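PDB 5T9X: glycoside Hydrolase from Bacteroides uniformis, which probably hydrolyses agarose or related red-algal galactans as a family GH16 enzyme in the agarose metabolic pathway of a human gut symbiont. Local coordinates for residues K90-Y95 with I299-E304; V179-P184 with I190-A195; H207-P212 with A310-S315. All coordinates share one frame; numbering follows the deposited sequence.

Interaction 1 (K90-Y95 with I299-E304); sequences KKWTDY and IIINME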
loop_
_atom_site.group_PDB
_atom_site.type_symbol
_atom_site.label_atom_id
_atom_site.label_comp_id
_atom_site.label_asym_id
_atom_site.label_seq_id
_atom_site.Cartn_x
_atom_site.Cartn_y
_atom_site.Cartn_z
ATOM N N LYS A 90 18.143 8.826 1.316
ATOM C CA LYS A 90 18.328 8.916 2.765
ATOM C C LYS A 90 17.292 8.135 3.552
ATOM O O LYS A 90 17.518 7.860 4.741
ATOM C CB LYS A 90 18.303 10.366 3.243
ATOM C CG LYS A 90 19.434 11.234 2.718
ATOM C CD LYS A 90 19.074 12.704 2.862
ATOM C CE LYS A 90 20.241 13.599 2.473
ATOM N NZ LYS A 90 19.829 15.029 2.472
ATOM N N LYS A 91 16.149 7.823 2.925
ATOM C CA LYS A 91 15.057 7.114 3.607
ATOM C C LYS A 91 14.449 5.921 2.888
ATOM O O LYS A 91 13.659 5.206 3.487
ATOM C CB LYS A 91 13.940 8.115 3.946
ATOM C CG LYS A 91 14.384 9.162 4.939
ATOM C CD LYS A 91 13.398 10.300 5.014
ATOM C CE LYS A 91 13.901 11.360 5.968
ATOM N NZ LYS A 91 12.739 12.159 6.383
ATOM N N TRP A 92 14.797 5.716 1.626
ATOM C CA TRP A 92 14.061 4.815 0.748
ATOM C C TRP A 92 15.001 4.116 -0.201
ATOM O O TRP A 92 16.059 4.643 -0.501
ATOM C CB TRP A 92 13.036 5.594 -0.074
ATOM C CG TRP A 92 12.079 6.432 0.723
ATOM C CD1 TRP A 92 12.105 7.783 0.861
ATOM C CD2 TRP A 92 10.953 5.979 1.481
ATOM N NE1 TRP A 92 11.078 8.203 1.655
ATOM C CE2 TRP A 92 10.343 7.119 2.041
ATOM C CE3 TRP A 92 10.390 4.725 1.727
ATOM C CZ2 TRP A 92 9.199 7.043 2.856
ATOM C CZ3 TRP A 92 9.252 4.645 2.544
ATOM C CH2 TRP A 92 8.667 5.801 3.092
ATOM N N THR A 93 14.640 2.914 -0.640
ATOM C CA THR A 93 15.239 2.303 -1.823
ATOM C C THR A 93 14.158 2.174 -2.889
ATOM O O THR A 93 12.977 2.080 -2.559
ATOM C CB THR A 93 15.811 0.909 -1.537
ATOM O OG1 THR A 93 14.749 0.000 -1.213
ATOM C CG2 THR A 93 16.843 0.956 -0.420
ATOM N N ASP A 94 14.562 2.167 -4.162
ATOM C CA ASP A 94 13.610 2.105 -5.304
ATOM C C ASP A 94 13.356 0.670 -5.827
ATOM O O ASP A 94 13.208 0.446 -7.038
ATOM C CB ASP A 94 14.040 3.069 -6.458
ATOM C CG ASP A 94 15.509 2.896 -6.880
ATOM O OD1 ASP A 94 16.186 1.991 -6.338
ATOM O OD2 ASP A 94 15.995 3.695 -7.723
ATOM N N TYR A 95 13.294 -0.288 -4.905
ATOM C CA TYR A 95 12.908 -1.660 -5.226
ATOM C C TYR A 95 12.194 -2.267 -4.033
ATOM O O TYR A 95 12.024 -1.612 -3.024
ATOM C CB TYR A 95 14.137 -2.495 -5.631
ATOM C CG TYR A 95 13.830 -3.556 -6.664
ATOM C CD1 TYR A 95 13.553 -3.216 -7.975
ATOM C CD2 TYR A 95 13.793 -4.908 -6.324
ATOM C CE1 TYR A 95 13.256 -4.193 -8.927
ATOM C CE2 TYR A 95 13.507 -5.892 -7.264
ATOM C CZ TYR A 95 13.250 -5.533 -8.568
ATOM O OH TYR A 95 12.951 -6.498 -9.505
ATOM N N ILE A 299 8.201 -0.603 5.319
ATOM C CA ILE A 299 7.086 0.040 4.668
ATOM C C ILE A 299 7.288 -0.040 3.172
ATOM O O ILE A 299 8.386 0.218 2.661
ATOM C CB ILE A 299 6.929 1.476 5.142
ATOM C CG1 ILE A 299 6.402 1.472 6.575
ATOM C CG2 ILE A 299 5.973 2.249 4.247
ATOM C CD1 ILE A 299 6.681 2.772 7.282
ATOM N N ILE A 300 6.226 -0.401 2.462
ATOM C CA ILE A 300 6.301 -0.565 1.021
ATOM C C ILE A 300 5.235 0.288 0.322
ATOM O O ILE A 300 4.088 0.348 0.752
ATOM C CB ILE A 300 6.181 -2.055 0.615
ATOM C CG1 ILE A 300 7.194 -2.896 1.394
ATOM C CG2 ILE A 300 6.430 -2.257 -0.888
ATOM C CD1 ILE A 300 7.085 -4.363 1.093
ATOM N N ILE A 301 5.639 0.966 -0.744
ATOM C CA ILE A 301 4.732 1.730 -1.557
ATOM C C ILE A 301 4.965 1.231 -2.965
ATOM O O ILE A 301 6.119 1.260 -3.431
ATOM C CB ILE A 301 5.052 3.246 -1.477
ATOM C CG1 ILE A 301 5.059 3.731 -0.027
ATOM C CG2 ILE A 301 4.040 4.054 -2.283
ATOM C CD1 ILE A 301 5.574 5.147 0.155
ATOM N N ASN A 302 3.914 0.793 -3.660
ATOM C CA ASN A 302 4.099 0.364 -5.048
ATOM C C ASN A 302 2.859 0.416 -5.915
ATOM O O ASN A 302 1.770 0.751 -5.446
ATOM C CB ASN A 302 4.691 -1.051 -5.051
ATOM C CG ASN A 302 3.711 -2.135 -4.583
ATOM O OD1 ASN A 302 2.513 -1.997 -4.680
ATOM N ND2 ASN A 302 4.249 -3.260 -4.147
ATOM N N MET A 303 3.021 0.054 -7.182
ATOM C CA MET A 303 1.893 -0.475 -7.941
ATOM C C MET A 303 2.139 -1.923 -8.378
ATOM O O MET A 303 3.276 -2.362 -8.495
ATOM C CB MET A 303 1.569 0.394 -9.136
ATOM C CG MET A 303 1.296 1.863 -8.851
ATOM S SD MET A 303 1.108 2.843 -10.392
ATOM C CE MET A 303 -0.568 2.411 -10.795
ATOM N N GLU A 304 1.051 -2.650 -8.606
ATOM C CA GLU A 304 1.083 -4.059 -8.994
ATOM C C GLU A 304 0.036 -4.302 -10.077
ATOM O O GLU A 304 -1.088 -3.841 -9.970
ATOM C CB GLU A 304 0.765 -4.969 -7.791
ATOM C CG GLU A 304 1.799 -4.948 -6.675
ATOM C CD GLU A 304 1.444 -5.770 -5.426
ATOM O OE1 GLU A 304 0.364 -6.432 -5.381
ATOM O OE2 GLU A 304 2.267 -5.738 -4.455
#
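Trp-92 and Ile-299 bring the two backbones no nearer than 9.3 Å between their CA atoms, roughly two strand spacings, and no hydrogen bond crosses between 90-95 and 299-304. The reason lies in the beta sandwich of this GH16 jelly roll: both strands pair with strand 140-154, which runs between them, as the backbone bonds of Thr-93 with Thr-153 and of Ile-301 with Val-152 testify. The gap is bridged by side chains on the inner face of the sheet. The indole of Trp-92, its CG anti to the carbonyl carbon (chi1 -55°), reaches over the intervening strand, touching Val-152, and puts the six-membered ring next to two isoleucines. CG2 of Ile-299 meets it at the edge, near the ring plane, 4.4 Å from CZ3. Ile-301 approaches obliquely: its extended CG1 branch carries CD1 to 4.3 Å from Trp-92 CH2. These are loose van der Waals contacts, and just 106 Å² is buried between the two segments, both sides summed. More partners complete the core: Phe-76 and Phe-88 meet the indole, and Ile-334 of strand 329-341, in the facing sheet, touches both Trp-92 and Ile-299. The buried indole N-H is satisfied by Asp-74 OD2. Ile-300, Asn-302 and Glu-304 turn to the other side of their strand, where all three touch Trp-180. There Asn-302 ND2 donates to Glu-304 OE2 over 3.2 Å, meeting the carboxylate on its anti side and 21° out of its plane.

Interaction 2 (V179-P184 with I190-A195); sequences VWMLSP and IDIIEA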
loop_
_atom_site.group_PDB
_atom_site.type_symbol
_atom_site.label_atom_id
_atom_site.label_comp_id
_atom_site.label_asym_id
_atom_site.label_seq_id
_atom_site.Cartn_x
_atom_site.Cartn_y
_atom_site.Cartn_z
ATOM N N VAL A 179 -0.009 0.940 -0.466
ATOM C CA VAL A 179 0.847 1.352 0.656
ATOM C C VAL A 179 0.694 0.299 1.735
ATOM O O VAL A 179 -0.418 0.065 2.191
ATOM C CB VAL A 179 0.444 2.735 1.215
ATOM C CG1 VAL A 179 1.347 3.152 2.372
ATOM C CG2 VAL A 179 0.531 3.763 0.111
ATOM N N TRP A 180 1.796 -0.337 2.150
ATOM C CA TRP A 180 1.706 -1.519 3.035
ATOM C C TRP A 180 2.980 -1.855 3.781
ATOM O O TRP A 180 4.025 -1.278 3.553
ATOM C CB TRP A 180 1.192 -2.741 2.257
ATOM C CG TRP A 180 1.996 -3.128 1.056
ATOM C CD1 TRP A 180 2.204 -2.390 -0.062
ATOM C CD2 TRP A 180 2.645 -4.388 0.828
ATOM N NE1 TRP A 180 2.987 -3.090 -0.972
ATOM C CE2 TRP A 180 3.247 -4.330 -0.462
ATOM C CE3 TRP A 180 2.786 -5.543 1.583
ATOM C CZ2 TRP A 180 3.990 -5.406 -1.015
ATOM C CZ3 TRP A 180 3.515 -6.630 1.035
ATOM C CH2 TRP A 180 4.114 -6.543 -0.253
ATOM N N MET A 181 2.865 -2.777 4.717
ATOM C CA MET A 181 3.955 -3.085 5.612
ATOM C C MET A 181 4.125 -4.584 5.617
ATOM O O MET A 181 3.156 -5.305 5.616
ATOM C CB MET A 181 3.651 -2.551 7.006
ATOM C CG MET A 181 3.338 -1.076 6.992
ATOM S SD MET A 181 3.420 -0.299 8.601
ATOM C CE MET A 181 1.924 -0.874 9.373
ATOM N N LEU A 182 5.371 -5.023 5.589
ATOM C CA LEU A 182 5.702 -6.421 5.531
ATOM C C LEU A 182 6.991 -6.698 6.339
ATOM O O LEU A 182 7.974 -5.972 6.200
ATOM C CB LEU A 182 5.878 -6.814 4.065
ATOM C CG LEU A 182 6.303 -8.250 3.730
ATOM C CD1 LEU A 182 5.212 -9.239 4.136
ATOM C CD2 LEU A 182 6.623 -8.345 2.239
ATOM N N SER A 183 6.960 -7.752 7.159
ATOM C CA SER A 183 8.118 -8.209 7.910
ATOM C C SER A 183 9.152 -8.790 6.951
ATOM O O SER A 183 8.755 -9.363 5.945
ATOM C CB SER A 183 7.723 -9.279 8.931
ATOM O OG SER A 183 7.273 -10.468 8.294
ATOM N N PRO A 184 10.472 -8.632 7.240
ATOM C CA PRO A 184 11.500 -9.163 6.294
ATOM C C PRO A 184 11.423 -10.679 6.019
ATOM O O PRO A 184 11.812 -11.079 4.950
ATOM C CB PRO A 184 12.842 -8.816 6.954
ATOM C CG PRO A 184 12.519 -7.740 7.909
ATOM C CD PRO A 184 11.084 -7.854 8.324
ATOM N N ILE A 190 0.688 -5.851 7.035
ATOM C CA ILE A 190 -0.428 -4.925 7.327
ATOM C C ILE A 190 -0.615 -4.060 6.079
ATOM O O ILE A 190 0.351 -3.431 5.594
ATOM C CB ILE A 190 -0.144 -4.047 8.560
ATOM C CG1 ILE A 190 -0.008 -4.921 9.789
ATOM C CG2 ILE A 190 -1.269 -3.071 8.794
ATOM C CD1 ILE A 190 0.471 -4.235 11.048
ATOM N N ASP A 191 -1.825 -4.055 5.533
ATOM C CA ASP A 191 -2.116 -3.269 4.326
ATOM C C ASP A 191 -2.847 -2.027 4.697
ATOM O O ASP A 191 -3.931 -2.113 5.245
ATOM C CB ASP A 191 -2.960 -4.047 3.340
ATOM C CG ASP A 191 -2.323 -5.340 2.957
ATOM O OD1 ASP A 191 -1.133 -5.348 2.565
ATOM O OD2 ASP A 191 -3.007 -6.362 3.092
ATOM N N ILE A 192 -2.258 -0.885 4.371
ATOM C CA ILE A 192 -2.864 0.401 4.648
ATOM C C ILE A 192 -3.807 0.820 3.504
ATOM O O ILE A 192 -4.981 1.097 3.711
ATOM C CB ILE A 192 -1.777 1.440 4.961
ATOM C CG1 ILE A 192 -0.966 0.950 6.163
ATOM C CG2 ILE A 192 -2.410 2.783 5.290
ATOM C CD1 ILE A 192 0.256 1.763 6.496
ATOM N N ILE A 193 -3.276 0.847 2.303
ATOM C CA ILE A 193 -4.034 1.098 1.110
ATOM C C ILE A 193 -3.774 -0.040 0.141
ATOM O O ILE A 193 -2.629 -0.309 -0.228
ATOM C CB ILE A 193 -3.608 2.406 0.411
ATOM C CG1 ILE A 193 -3.798 3.608 1.343
ATOM C CG2 ILE A 193 -4.450 2.612 -0.849
ATOM C CD1 ILE A 193 -3.414 4.964 0.763
ATOM N N GLU A 194 -4.845 -0.698 -0.276
ATOM C CA GLU A 194 -4.835 -1.481 -1.524
ATOM C C GLU A 194 -6.108 -1.078 -2.277
ATOM O O GLU A 194 -7.202 -1.175 -1.742
ATOM C CB GLU A 194 -4.749 -2.979 -1.226
ATOM C CG GLU A 194 -4.814 -3.873 -2.448
ATOM C CD GLU A 194 -4.558 -5.341 -2.122
ATOM O OE1 GLU A 194 -5.216 -5.879 -1.198
ATOM O OE2 GLU A 194 -3.724 -5.964 -2.820
ATOM N N ALA A 195 -5.941 -0.532 -3.475
ATOM C CA ALA A 195 -7.059 0.051 -4.211
ATOM C C ALA A 195 -6.865 -0.038 -5.718
ATOM O O ALA A 195 -5.735 -0.051 -6.221
ATOM C CB ALA A 195 -7.292 1.494 -3.785
#
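Ile-190 O accepts from Met-181 N at 2.7 Å, and Ile-190 N returns a bond to Met-181 O (2.9 Å). Farther along the antiparallel pairing, away from the hairpin turn, Val-179 O takes two donors, Ile-193 N and Ile-192 N, each at 3.0 Å; the first bond is nearly straight (170°), the second clearly bent. With Ile-192 and Ile-193 both opposite Val-179, this is a classic beta bulge, and it shifts the register by one before the non-hydrogen-bonded pair Trp-180 and Asp-191. On that pair's face the side chains lie side by side, ring and carboxylate planes 52° apart, with Asp-191 OD1 3.5 Å from Trp-180 CB. Trp-180 CG sits between its backbone N and carbonyl carbon (chi1 57°), which leads the indole away toward Ile-300 and Asn-302 of the next strand. The other face is apolar. Met-181, bent at chi3, lays CE against Ile-190 CB (3.9 Å), while Val-179 CB lies 4.1 Å from Ile-193 CB; Val-164, Val-254 and Val-256 of the facing sheet cover this layer. Strand 188-195 carries the E-x-D-x-x-E signature of bulged GH16 enzymes in Glu-189, Asp-191 and Glu-194. The extra residue of the bulge would let the three acids lie on one side of the strand despite their uneven spacing, consistent with the catalytic glutamates and assisting aspartate of relatives.

Interaction 3 (H207-P212 with A310-S315); sequences HKFYGP and AISGLS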
loop_
_atom_site.group_PDB
_atom_site.type_symbol
_atom_site.label_atom_id
_atom_site.label_comp_id
_atom_site.label_asym_id
_atom_site.label_seq_id
_atom_site.Cartn_x
_atom_site.Cartn_y
_atom_site.Cartn_z
ATOM N N HIS A 207 -16.318 -13.012 -13.317
ATOM C CA HIS A 207 -16.350 -12.253 -12.057
ATOM C C HIS A 207 -16.820 -10.773 -12.212
ATOM O O HIS A 207 -16.627 -10.122 -13.254
ATOM C CB HIS A 207 -14.936 -12.263 -11.404
ATOM C CG HIS A 207 -14.448 -13.611 -10.937
ATOM N ND1 HIS A 207 -14.832 -14.172 -9.735
ATOM C CD2 HIS A 207 -13.558 -14.477 -11.486
ATOM C CE1 HIS A 207 -14.227 -15.339 -9.579
ATOM N NE2 HIS A 207 -13.451 -15.551 -10.629
ATOM N N LYS A 208 -17.444 -10.259 -11.151
ATOM C CA LYS A 208 -17.421 -8.822 -10.850
ATOM C C LYS A 208 -16.201 -8.601 -9.911
ATOM O O LYS A 208 -15.861 -9.474 -9.096
ATOM C CB LYS A 208 -18.738 -8.379 -10.203
ATOM N N PHE A 209 -15.507 -7.477 -10.078
ATOM C CA PHE A 209 -14.419 -7.088 -9.177
ATOM C C PHE A 209 -14.787 -5.836 -8.374
ATOM O O PHE A 209 -15.652 -5.051 -8.766
ATOM C CB PHE A 209 -13.129 -6.865 -9.953
ATOM C CG PHE A 209 -12.530 -8.125 -10.507
ATOM C CD1 PHE A 209 -11.489 -8.758 -9.857
ATOM C CD2 PHE A 209 -13.024 -8.688 -11.680
ATOM C CE1 PHE A 209 -10.941 -9.934 -10.368
ATOM C CE2 PHE A 209 -12.483 -9.858 -12.204
ATOM C CZ PHE A 209 -11.437 -10.484 -11.549
ATOM N N TYR A 210 -14.135 -5.665 -7.230
ATOM C CA TYR A 210 -14.346 -4.472 -6.399
ATOM C C TYR A 210 -13.836 -3.232 -7.150
ATOM O O TYR A 210 -12.768 -3.249 -7.788
ATOM C CB TYR A 210 -13.692 -4.629 -5.005
ATOM C CG TYR A 210 -14.465 -5.535 -4.030
ATOM C CD1 TYR A 210 -15.680 -5.126 -3.477
ATOM C CD2 TYR A 210 -13.981 -6.773 -3.653
ATOM C CE1 TYR A 210 -16.382 -5.929 -2.571
ATOM C CE2 TYR A 210 -14.671 -7.586 -2.760
ATOM C CZ TYR A 210 -15.876 -7.167 -2.216
ATOM O OH TYR A 210 -16.587 -7.975 -1.333
ATOM N N GLY A 211 -14.640 -2.175 -7.084
ATOM C CA GLY A 211 -14.463 -0.990 -7.924
ATOM C C GLY A 211 -13.798 0.201 -7.251
ATOM O O GLY A 211 -13.250 0.082 -6.157
ATOM N N PRO A 212 -13.867 1.373 -7.904
ATOM C CA PRO A 212 -13.147 2.556 -7.472
ATOM C C PRO A 212 -13.801 3.326 -6.329
ATOM O O PRO A 212 -13.300 4.390 -5.950
ATOM C CB PRO A 212 -13.111 3.401 -8.750
ATOM C CG PRO A 212 -14.381 3.062 -9.448
ATOM C CD PRO A 212 -14.577 1.599 -9.183
ATOM N N ALA A 310 -5.120 -9.943 -13.507
ATOM C CA ALA A 310 -4.571 -9.941 -14.864
ATOM C C ALA A 310 -5.052 -11.155 -15.666
ATOM O O ALA A 310 -5.346 -11.076 -16.854
ATOM C CB ALA A 310 -3.053 -9.888 -14.835
ATOM N N ILE A 311 -5.154 -12.280 -14.995
ATOM C CA ILE A 311 -5.595 -13.479 -15.659
ATOM C C ILE A 311 -7.056 -13.417 -16.130
ATOM O O ILE A 311 -7.430 -14.159 -17.019
ATOM C CB ILE A 311 -5.320 -14.692 -14.765
ATOM C CG1 ILE A 311 -5.101 -15.916 -15.633
ATOM C CG2 ILE A 311 -6.415 -14.863 -13.736
ATOM C CD1 ILE A 311 -4.457 -17.034 -14.854
ATOM N N SER A 312 -7.856 -12.527 -15.545
ATOM C CA SER A 312 -9.243 -12.330 -15.925
ATOM C C SER A 312 -9.472 -11.086 -16.813
ATOM O O SER A 312 -10.617 -10.663 -16.992
ATOM C CB SER A 312 -10.116 -12.274 -14.659
ATOM O OG SER A 312 -9.872 -13.421 -13.841
ATOM N N GLY A 313 -8.412 -10.521 -17.388
ATOM C CA GLY A 313 -8.545 -9.415 -18.329
ATOM C C GLY A 313 -8.400 -7.997 -17.768
ATOM O O GLY A 313 -8.669 -7.025 -18.484
ATOM N N LEU A 314 -7.964 -7.843 -16.515
ATOM C CA LEU A 314 -7.821 -6.494 -15.932
ATOM C C LEU A 314 -6.384 -5.954 -15.935
ATOM O O LEU A 314 -6.087 -4.988 -15.230
ATOM C CB LEU A 314 -8.467 -6.440 -14.532
ATOM C CG LEU A 314 -9.984 -6.479 -14.671
ATOM C CD1 LEU A 314 -10.639 -7.093 -13.465
ATOM C CD2 LEU A 314 -10.533 -5.096 -14.893
ATOM N N SER A 315 -5.494 -6.551 -16.726
ATOM C CA SER A 315 -4.185 -5.956 -16.971
ATOM C C SER A 315 -4.455 -4.691 -17.805
ATOM O O SER A 315 -5.414 -4.666 -18.571
ATOM C CB SER A 315 -3.273 -6.936 -17.694
ATOM O OG SER A 315 -1.972 -6.393 -17.924
#
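Ser-312 and Leu-314, the residues that meet Phe-209, are set in place by a backbone bond from Gly-313 N to Ala-310 O (3.2 Å), which closes a type I turn. Together with Leu-314 N to Arg-309 O it forms a Schellman motif ending helix 307-310, Gly-313 taking the positive phi (95°) at the C-prime position. Across the contact no hydrogen bond forms; a CH-pi interaction does the work. Leu-314 CD1 stands over one face of the Phe-209 ring, 3.6 Å from its centroid and 19° off the normal, nearest to Phe-209 CD2, which lies 3.4 Å from Leu-314 CD1. The side chains run antiparallel and overlap near their ends. Ser-312 CB adds an oblique touch, 3.8 Å from Phe-209 CZ, and Arg-309 also touches the Phe-209 side chain. An alanine in place of Phe-209 removes the ring and would probably leave Leu-314 CD1 without its CH-pi partner and open a gap beside Ser-312 CB. Arg-200, from the same connection between strands 188-195 and 215-224, hydrogen-bonds Gly-313 O and Ser-315 O. Phe-209 also touches a crystal neighbour; between 207-212 and 310-315 the attachment rests on dispersion and shape, while Arg-200 gives this loop directional bonds to the turn.

Overall arrangement
From the N terminus, 90-95 comes first, and interaction 1 closes only when the chain returns at 299-304, some 200 residues later. Interaction 2 is a local hairpin nested inside that long loop; it closes before 207-212 opens interaction 3, which ends at 310-315, beyond the close of interaction 1, so these two cross. Interactions 1 and 2 touch directly, strands 298-304 and 176-182 being neighbours in one sheet, with a probable hydrogen bond between Ile-300 N and Trp-180 O (2.6 Å). Interaction 3 lies apart, its centre about 25 Å from that of interaction 1 and 20 Å from that of interaction 2, and joins two peripheral loops.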